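Local coordinates for flagellar hook-associated protein (PDB 4UT1) that probably serves as a structural component of the bacterial flagellum, at the junction where the hook meets the filament, at residues I117-F121 / F314-V318; G526-S532 / N544-L550. All blocks are in the same frame, centred on the assembly; numbering follows the deposited sequence.

Contact 1 (I117-F121 / F314-V318); sequences ITNYF and FASQV. With EDO (1,2-ethanediol), chain C.
Phe314 directs the edge of its ring at the face of Tyr120 in an offset edge-to-face pair, with centroids 5.4 Å apart and planes at 69°. The atoms that meet are Phe314 CZ and CE2 against Tyr120 CD2, and the CZ–CD2 distance is 3.7 Å. The Phe121 and Phe314 side chains run alongside each other in opposed senses, their rings obliquely inclined, with Phe121 CZ 3.8 Å from Phe314 CE2. Val318 completes this tight part: its CG2 sits above the rim of one face of Phe314 and also lies 3.9 Å from Phe121 CE1, while its CG1 lies 4.0 Å from Tyr120 OH. Phe314 points its ring at both partner rings, with CG anti to the backbone N (chi1 167°).

The cluster of Tyr120, Phe121 and Phe314 joins helices 113-129 and 287-322 of the FlgK helical domain. The two short segments run almost parallel, at 10°, yet their axes come no closer than 13.2 Å, a spacing filled by the aromatic side chains. Phe337 enlarges the cluster with edge-to-face contacts to both Phe314 and Tyr120, while Leu147 of helix 134-193 and Leu593 of helix 593-630 cover other parts of it.

Towards its margin the contact slackens, and Ile117 CG2 approaches Phe314 CD2 only to 4.4 Å. The solvent side of helix 113-129 carries Asn119, whose ND2 makes a weak hydrogen bond to O2 of a 1,2-ethanediol at 3.3 Å; that molecule is also held by Asn143 and Thr146.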
ATOM      1  N   ILE A 117     -14.659   2.498  -7.902  1.00 15.18           N
ATOM      2  CA  ILE A 117     -14.138   1.188  -8.308  1.00 12.54           C
ATOM      3  C   ILE A 117     -15.281   0.298  -8.813  1.00 16.93           C
ATOM      4  O   ILE A 117     -15.200  -0.275  -9.910  1.00 14.26           O
ATOM      5  CB  ILE A 117     -13.394   0.495  -7.155  1.00 11.94           C
ATOM      6  CG1 ILE A 117     -12.107   1.247  -6.843  1.00 13.89           C
ATOM      7  CG2 ILE A 117     -13.016  -0.928  -7.532  1.00 16.02           C
ATOM      8  CD1 ILE A 117     -11.364   0.694  -5.641  1.00 14.21           C
ATOM      9  N   THR A 118     -16.346   0.191  -8.024  1.00 15.47           N
ATOM     10  CA  THR A 118     -17.515  -0.601  -8.426  1.00 16.33           C
ATOM     11  C   THR A 118     -18.047  -0.177  -9.793  1.00 16.87           C
ATOM     12  O   THR A 118     -18.359  -1.023 -10.643  1.00 15.32           O
ATOM     13  CB  THR A 118     -18.662  -0.481  -7.398  1.00 15.57           C
ATOM     14  OG1 THR A 118     -18.205  -0.942  -6.122  1.00 22.20           O
ATOM     15  CG2 THR A 118     -19.868  -1.308  -7.836  1.00 22.20           C
ATOM     16  N   ASN A 119     -18.153   1.131  -9.992  1.00 12.56           N
ATOM     17  CA  ASN A 119     -18.675   1.688 -11.234  1.00 15.97           C
ATOM     18  C   ASN A 119     -17.781   1.395 -12.437  1.00 17.72           C
ATOM     19  O   ASN A 119     -18.266   1.175 -13.551  1.00 16.84           O
ATOM     20  CB  ASN A 119     -18.888   3.199 -11.084  1.00 15.47           C
ATOM     21  CG  ASN A 119     -20.120   3.530 -10.258  1.00 17.25           C
ATOM     22  OD1 ASN A 119     -20.935   2.656  -9.987  1.00 18.26           O
ATOM     23  ND2 ASN A 119     -20.262   4.794  -9.858  1.00 15.96           N
ATOM     24  N   TYR A 120     -16.473   1.375 -12.205  1.00 15.98           N
ATOM     25  CA  TYR A 120     -15.538   1.069 -13.274  1.00 10.90           C
ATOM     26  C   TYR A 120     -15.752  -0.357 -13.768  1.00 14.00           C
ATOM     27  O   TYR A 120     -15.850  -0.597 -14.970  1.00 13.27           O
ATOM     28  CB  TYR A 120     -14.080   1.223 -12.829  1.00 11.06           C
ATOM     29  CG  TYR A 120     -13.143   0.841 -13.956  1.00 13.42           C
ATOM     30  CD1 TYR A 120     -12.950   1.697 -15.034  1.00 11.86           C
ATOM     31  CD2 TYR A 120     -12.485  -0.392 -13.966  1.00  9.29           C
ATOM     32  CE1 TYR A 120     -12.110   1.344 -16.085  1.00 12.42           C
ATOM     33  CE2 TYR A 120     -11.649  -0.740 -14.998  1.00 13.04           C
ATOM     34  CZ  TYR A 120     -11.467   0.125 -16.053  1.00 10.20           C
ATOM     35  OH  TYR A 120     -10.631  -0.220 -17.077  1.00 10.60           O
ATOM     36  N   PHE A 121     -15.836  -1.298 -12.838  1.00 12.81           N
ATOM     37  CA  PHE A 121     -16.046  -2.686 -13.227  1.00 13.19           C
ATOM     38  C   PHE A 121     -17.437  -2.920 -13.837  1.00 15.26           C
ATOM     39  O   PHE A 121     -17.553  -3.686 -14.783  1.00 15.54           O
ATOM     40  CB  PHE A 121     -15.798  -3.616 -12.032  1.00 14.05           C
ATOM     41  CG  PHE A 121     -14.339  -3.716 -11.642  1.00 15.08           C
ATOM     42  CD1 PHE A 121     -13.387  -4.123 -12.569  1.00 14.97           C
ATOM     43  CD2 PHE A 121     -13.922  -3.388 -10.362  1.00 17.60           C
ATOM     44  CE1 PHE A 121     -12.047  -4.200 -12.224  1.00 18.19           C
ATOM     45  CE2 PHE A 121     -12.583  -3.470 -10.003  1.00 14.51           C
ATOM     46  CZ  PHE A 121     -11.644  -3.875 -10.941  1.00 16.97           C
ATOM     47  N   PHE A 314      -5.503  -2.628  -7.867  1.00 12.18           N
ATOM     48  CA  PHE A 314      -6.468  -2.364  -8.930  1.00 12.98           C
ATOM     49  C   PHE A 314      -5.786  -2.275 -10.300  1.00 12.29           C
ATOM     50  O   PHE A 314      -6.164  -2.966 -11.235  1.00 11.60           O
ATOM     51  CB  PHE A 314      -7.251  -1.065  -8.641  1.00 11.15           C
ATOM     52  CG  PHE A 314      -8.031  -0.547  -9.825  1.00 11.54           C
ATOM     53  CD1 PHE A 314      -7.437   0.306 -10.749  1.00 11.37           C
ATOM     54  CD2 PHE A 314      -9.361  -0.911 -10.018  1.00 12.11           C
ATOM     55  CE1 PHE A 314      -8.150   0.785 -11.833  1.00 12.66           C
ATOM     56  CE2 PHE A 314     -10.083  -0.425 -11.103  1.00 11.19           C
ATOM     57  CZ  PHE A 314      -9.477   0.415 -12.014  1.00 10.92           C
ATOM     58  N   ALA A 315      -4.785  -1.410 -10.410  1.00 11.05           N
ATOM     59  CA  ALA A 315      -4.056  -1.243 -11.662  1.00 10.62           C
ATOM     60  C   ALA A 315      -3.438  -2.561 -12.135  1.00 14.01           C
ATOM     61  O   ALA A 315      -3.551  -2.916 -13.304  1.00 10.99           O
ATOM     62  CB  ALA A 315      -2.978  -0.170 -11.508  1.00 14.03           C
ATOM     63  N   SER A 316      -2.806  -3.289 -11.221  1.00 11.50           N
ATOM     64  CA  SER A 316      -2.127  -4.519 -11.578  1.00 10.43           C
ATOM     65  C   SER A 316      -3.116  -5.563 -12.101  1.00 12.00           C
ATOM     66  O   SER A 316      -2.865  -6.209 -13.110  1.00 12.05           O
ATOM     67  CB  SER A 316      -1.358  -5.078 -10.380  1.00 14.62           C
ATOM     68  OG  SER A 316      -0.254  -4.244 -10.060  1.00 16.18           O
ATOM     69  N   GLN A 317      -4.226  -5.726 -11.398  1.00 11.12           N
ATOM     70  CA  GLN A 317      -5.254  -6.681 -11.821  1.00 10.86           C
ATOM     71  C   GLN A 317      -5.876  -6.347 -13.165  1.00 13.24           C
ATOM     72  O   GLN A 317      -6.118  -7.236 -13.983  1.00 12.03           O
ATOM     73  CB  GLN A 317      -6.370  -6.767 -10.792  1.00 11.15           C
ATOM     74  CG  GLN A 317      -6.010  -7.516  -9.549  1.00 18.70           C
ATOM     75  CD  GLN A 317      -7.186  -7.609  -8.613  1.00 21.36           C
ATOM     76  OE1 GLN A 317      -8.062  -8.449  -8.794  1.00 23.14           O
ATOM     77  NE2 GLN A 317      -7.235  -6.722  -7.628  1.00 21.39           N
ATOM     78  N   VAL A 318      -6.170  -5.078 -13.382  1.00 11.56           N
ATOM     79  CA  VAL A 318      -6.829  -4.666 -14.605  1.00 10.91           C
ATOM     80  C   VAL A 318      -5.847  -4.822 -15.759  1.00 12.47           C
ATOM     81  O   VAL A 318      -6.182  -5.384 -16.805  1.00 11.41           O
ATOM     82  CB  VAL A 318      -7.361  -3.207 -14.495  1.00 10.74           C
ATOM     83  CG1 VAL A 318      -7.690  -2.633 -15.864  1.00 12.56           C
ATOM     84  CG2 VAL A 318      -8.579  -3.178 -13.584  1.00  7.92           C
TER
HETATM   85  C1  EDO C1629     -18.638   7.942 -12.849  1.00 28.99           C
HETATM   86  O1  EDO C1629     -18.032   8.070 -14.145  1.00 27.51           O
HETATM   87  C2  EDO C1629     -18.419   6.526 -12.316  1.00 24.20           C
HETATM   88  O2  EDO C1629     -17.731   6.531 -11.054  1.00 18.48           O

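Contact 2 (G526-S532 / N544-L550); sequences GASMTIS and NGVSVSL. With EDO (1,2-ethanediol), chain I.
The carboxamide of Asn544, the one flat side-chain group here, places OD1 3.6 Å from Ser532 CA. Polar partners hold its two ends: OD1 accepts hydrogen bonds from Ser533 N and Gln536 NE2, and ND2 donates to Gly472 O. The other flat groups are peptides, which meet edge to edge across the strands. Leu550 N and Val548 N approach Ala527 O and Met529 O, respectively, in the carbonyl plane, and Ile531 N gives Val546 O a short, straight bond (2.6 Å, 174°).

These bonds pair neighbouring antiparallel strands of a five-stranded sheet in the D3 domain, with 527-533 in the middle of it. A G1 beta bulge interrupts the pairing where Gly545 and Val546 together stand opposite the single residue Ile531; Gly545 has positive phi (67°), and the return bond from Val546 N to Ile531 O is weak.

One face of the sheet is lined with hydroxyls. Ser528 OG and Ser549 OG are hydrogen-bonded at 3.0 Å, as are Thr530 OG1 and Ser547 OG at 2.9 Å, both across non-hydrogen-bonded backbone pairs. The other face is apolar: Met529, folded back at its last torsion (chi3 -73°), brings CE to 4.3 Å from both Val548 CG2 and Leu550 CB. Ile562 of strand 559-564, in a second sheet, covers Ile531, Val546 and Val548.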
ATOM      1  N   GLY A 526     -17.271 -35.936 -19.259  1.00 22.63           N
ATOM      2  CA  GLY A 526     -16.753 -34.764 -19.948  1.00 20.64           C
ATOM      3  C   GLY A 526     -15.316 -34.514 -19.511  1.00 22.73           C
ATOM      4  O   GLY A 526     -14.757 -35.285 -18.724  1.00 22.09           O
ATOM      5  N   ALA A 527     -14.705 -33.445 -20.012  1.00 18.89           N
ATOM      6  CA  ALA A 527     -13.319 -33.150 -19.661  1.00 19.17           C
ATOM      7  C   ALA A 527     -13.027 -31.659 -19.698  1.00 20.33           C
ATOM      8  O   ALA A 527     -13.350 -30.985 -20.678  1.00 22.16           O
ATOM      9  CB  ALA A 527     -12.371 -33.882 -20.585  1.00 21.49           C
ATOM     10  N   SER A 528     -12.420 -31.151 -18.627  1.00 22.29           N
ATOM     11  CA  SER A 528     -11.896 -29.787 -18.620  1.00 21.20           C
ATOM     12  C   SER A 528     -10.396 -29.843 -18.841  1.00 18.90           C
ATOM     13  O   SER A 528      -9.656 -30.345 -18.006  1.00 22.67           O
ATOM     14  CB  SER A 528     -12.225 -29.065 -17.312  1.00 26.31           C
ATOM     15  OG  SER A 528     -13.613 -28.789 -17.231  1.00 27.34           O
ATOM     16  N   MET A 529      -9.949 -29.331 -19.979  1.00 20.29           N
ATOM     17  CA  MET A 529      -8.561 -29.510 -20.381  1.00 17.21           C
ATOM     18  C   MET A 529      -7.764 -28.219 -20.446  1.00 20.72           C
ATOM     19  O   MET A 529      -8.276 -27.173 -20.846  1.00 18.46           O
ATOM     20  CB  MET A 529      -8.505 -30.202 -21.738  1.00 19.76           C
ATOM     21  CG  MET A 529      -8.884 -31.661 -21.680  1.00 21.84           C
ATOM     22  SD  MET A 529      -9.108 -32.346 -23.322  1.00 21.98           S
ATOM     23  CE  MET A 529     -10.660 -31.578 -23.793  1.00 22.81           C
ATOM     24  N   THR A 530      -6.501 -28.298 -20.044  1.00 18.56           N
ATOM     25  CA  THR A 530      -5.584 -27.186 -20.240  1.00 15.85           C
ATOM     26  C   THR A 530      -4.426 -27.640 -21.113  1.00 16.45           C
ATOM     27  O   THR A 530      -3.837 -28.704 -20.891  1.00 17.71           O
ATOM     28  CB  THR A 530      -5.070 -26.637 -18.908  1.00 22.99           C
ATOM     29  OG1 THR A 530      -6.160 -26.033 -18.203  1.00 22.90           O
ATOM     30  CG2 THR A 530      -3.997 -25.588 -19.149  1.00 22.56           C
ATOM     31  N   ILE A 531      -4.120 -26.853 -22.135  1.00 15.07           N
ATOM     32  CA  ILE A 531      -3.016 -27.172 -23.024  1.00 13.56           C
ATOM     33  C   ILE A 531      -1.832 -26.243 -22.736  1.00 15.81           C
ATOM     34  O   ILE A 531      -1.904 -25.042 -22.963  1.00 16.54           O
ATOM     35  CB  ILE A 531      -3.439 -27.064 -24.494  1.00 15.10           C
ATOM     36  CG1 ILE A 531      -4.619 -28.004 -24.760  1.00 13.86           C
ATOM     37  CG2 ILE A 531      -2.275 -27.393 -25.425  1.00 14.07           C
ATOM     38  CD1 ILE A 531      -5.336 -27.739 -26.075  1.00 18.21           C
ATOM     39  N   SER A 532      -0.748 -26.817 -22.223  1.00 14.42           N
ATOM     40  CA  SER A 532       0.437 -26.034 -21.862  1.00 17.96           C
ATOM     41  C   SER A 532       1.649 -26.511 -22.655  1.00 21.35           C
ATOM     42  O   SER A 532       1.730 -27.683 -23.056  1.00 19.12           O
ATOM     43  CB  SER A 532       0.736 -26.140 -20.366  1.00 18.76           C
ATOM     44  OG  SER A 532      -0.440 -26.119 -19.574  1.00 24.30           O
ATOM     45  N   ASN A 544       0.249 -22.545 -25.525  1.00 17.13           N
ATOM     46  CA  ASN A 544       0.431 -22.467 -24.088  1.00 18.32           C
ATOM     47  C   ASN A 544      -0.703 -21.676 -23.447  1.00 18.49           C
ATOM     48  O   ASN A 544      -1.220 -20.734 -24.047  1.00 18.18           O
ATOM     49  CB  ASN A 544       1.796 -21.832 -23.783  1.00 20.12           C
ATOM     50  CG  ASN A 544       2.163 -21.888 -22.318  1.00 20.80           C
ATOM     51  OD1 ASN A 544       2.271 -22.967 -21.725  1.00 17.50           O
ATOM     52  ND2 ASN A 544       2.404 -20.716 -21.733  1.00 15.76           N
ATOM     53  N   GLY A 545      -1.110 -22.078 -22.245  1.00 15.09           N
ATOM     54  CA  GLY A 545      -2.115 -21.352 -21.488  1.00 19.00           C
ATOM     55  C   GLY A 545      -3.519 -21.335 -22.068  1.00 18.02           C
ATOM     56  O   GLY A 545      -4.279 -20.392 -21.842  1.00 20.20           O
ATOM     57  N   VAL A 546      -3.867 -22.386 -22.802  1.00 16.58           N
ATOM     58  CA  VAL A 546      -5.186 -22.520 -23.410  1.00 15.58           C
ATOM     59  C   VAL A 546      -6.020 -23.551 -22.664  1.00 20.07           C
ATOM     60  O   VAL A 546      -5.555 -24.661 -22.402  1.00 19.05           O
ATOM     61  CB  VAL A 546      -5.083 -22.915 -24.883  1.00 15.57           C
ATOM     62  CG1 VAL A 546      -6.490 -23.164 -25.482  1.00 16.38           C
ATOM     63  CG2 VAL A 546      -4.359 -21.825 -25.662  1.00 15.95           C
ATOM     64  N   SER A 547      -7.240 -23.166 -22.293  1.00 16.22           N
ATOM     65  CA  SER A 547      -8.155 -24.080 -21.613  1.00 16.38           C
ATOM     66  C   SER A 547      -9.437 -24.257 -22.405  1.00 17.72           C
ATOM     67  O   SER A 547     -10.013 -23.285 -22.903  1.00 17.40           O
ATOM     68  CB  SER A 547      -8.488 -23.591 -20.206  1.00 20.24           C
ATOM     69  OG  SER A 547      -7.360 -23.686 -19.346  1.00 27.14           O
ATOM     70  N   VAL A 548      -9.889 -25.502 -22.505  1.00 16.28           N
ATOM     71  CA  VAL A 548     -11.198 -25.798 -23.102  1.00 14.87           C
ATOM     72  C   VAL A 548     -11.904 -26.911 -22.333  1.00 18.24           C
ATOM     73  O   VAL A 548     -11.250 -27.762 -21.718  1.00 19.39           O
ATOM     74  CB  VAL A 548     -11.084 -26.214 -24.590  1.00 16.35           C
ATOM     75  CG1 VAL A 548     -10.630 -25.049 -25.434  1.00 18.70           C
ATOM     76  CG2 VAL A 548     -10.125 -27.413 -24.767  1.00 14.65           C
ATOM     77  N   SER A 549     -13.237 -26.909 -22.376  1.00 17.45           N
ATOM     78  CA  SER A 549     -14.022 -27.979 -21.766  1.00 18.59           C
ATOM     79  C   SER A 549     -14.884 -28.661 -22.816  1.00 18.63           C
ATOM     80  O   SER A 549     -15.506 -27.993 -23.631  1.00 15.63           O
ATOM     81  CB  SER A 549     -14.912 -27.448 -20.639  1.00 18.81           C
ATOM     82  OG  SER A 549     -14.125 -26.957 -19.570  1.00 27.64           O
ATOM     83  N   LEU A 550     -14.903 -29.988 -22.781  1.00 14.81           N
ATOM     84  CA  LEU A 550     -15.750 -30.787 -23.667  1.00 15.41           C
ATOM     85  C   LEU A 550     -16.732 -31.617 -22.848  1.00 16.95           C
ATOM     86  O   LEU A 550     -16.362 -32.220 -21.843  1.00 18.86           O
ATOM     87  CB  LEU A 550     -14.897 -31.696 -24.549  1.00 17.01           C
ATOM     88  CG  LEU A 550     -15.593 -32.609 -25.566  1.00 19.12           C
ATOM     89  CD1 LEU A 550     -16.291 -31.795 -26.656  1.00 16.99           C
ATOM     90  CD2 LEU A 550     -14.570 -33.571 -26.154  1.00 19.12           C
TER
HETATM   91  C1  EDO I1635     -11.725 -38.941 -18.408  1.00 27.06           C
HETATM   92  O1  EDO I1635     -10.738 -38.827 -19.438  1.00 33.41           O
HETATM   93  C2  EDO I1635     -12.576 -37.677 -18.423  1.00 32.62           C
HETATM   94  O2  EDO I1635     -13.179 -37.497 -19.713  1.00 22.50           O

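Overall arrangement
Contact 1 and contact 2 lie in different parts of an elongated chain, one in the helical domain and the other in the D3 domain. Their centres are 28 Å apart and their nearest atoms about 15 Å, so neither touches the other. They follow in series along the sequence: contact 1 brings together segments 193 residues apart and is wholly buried, whereas contact 2 ties strands separated by a short connection and is partly buried, 36 Å from the centre of the chain against 16 Å for contact 1. A 1,2-ethanediol, probably from the crystallisation liquor, sits on the outer side of helix 113-129 and another at the Gly526 end of contact 2.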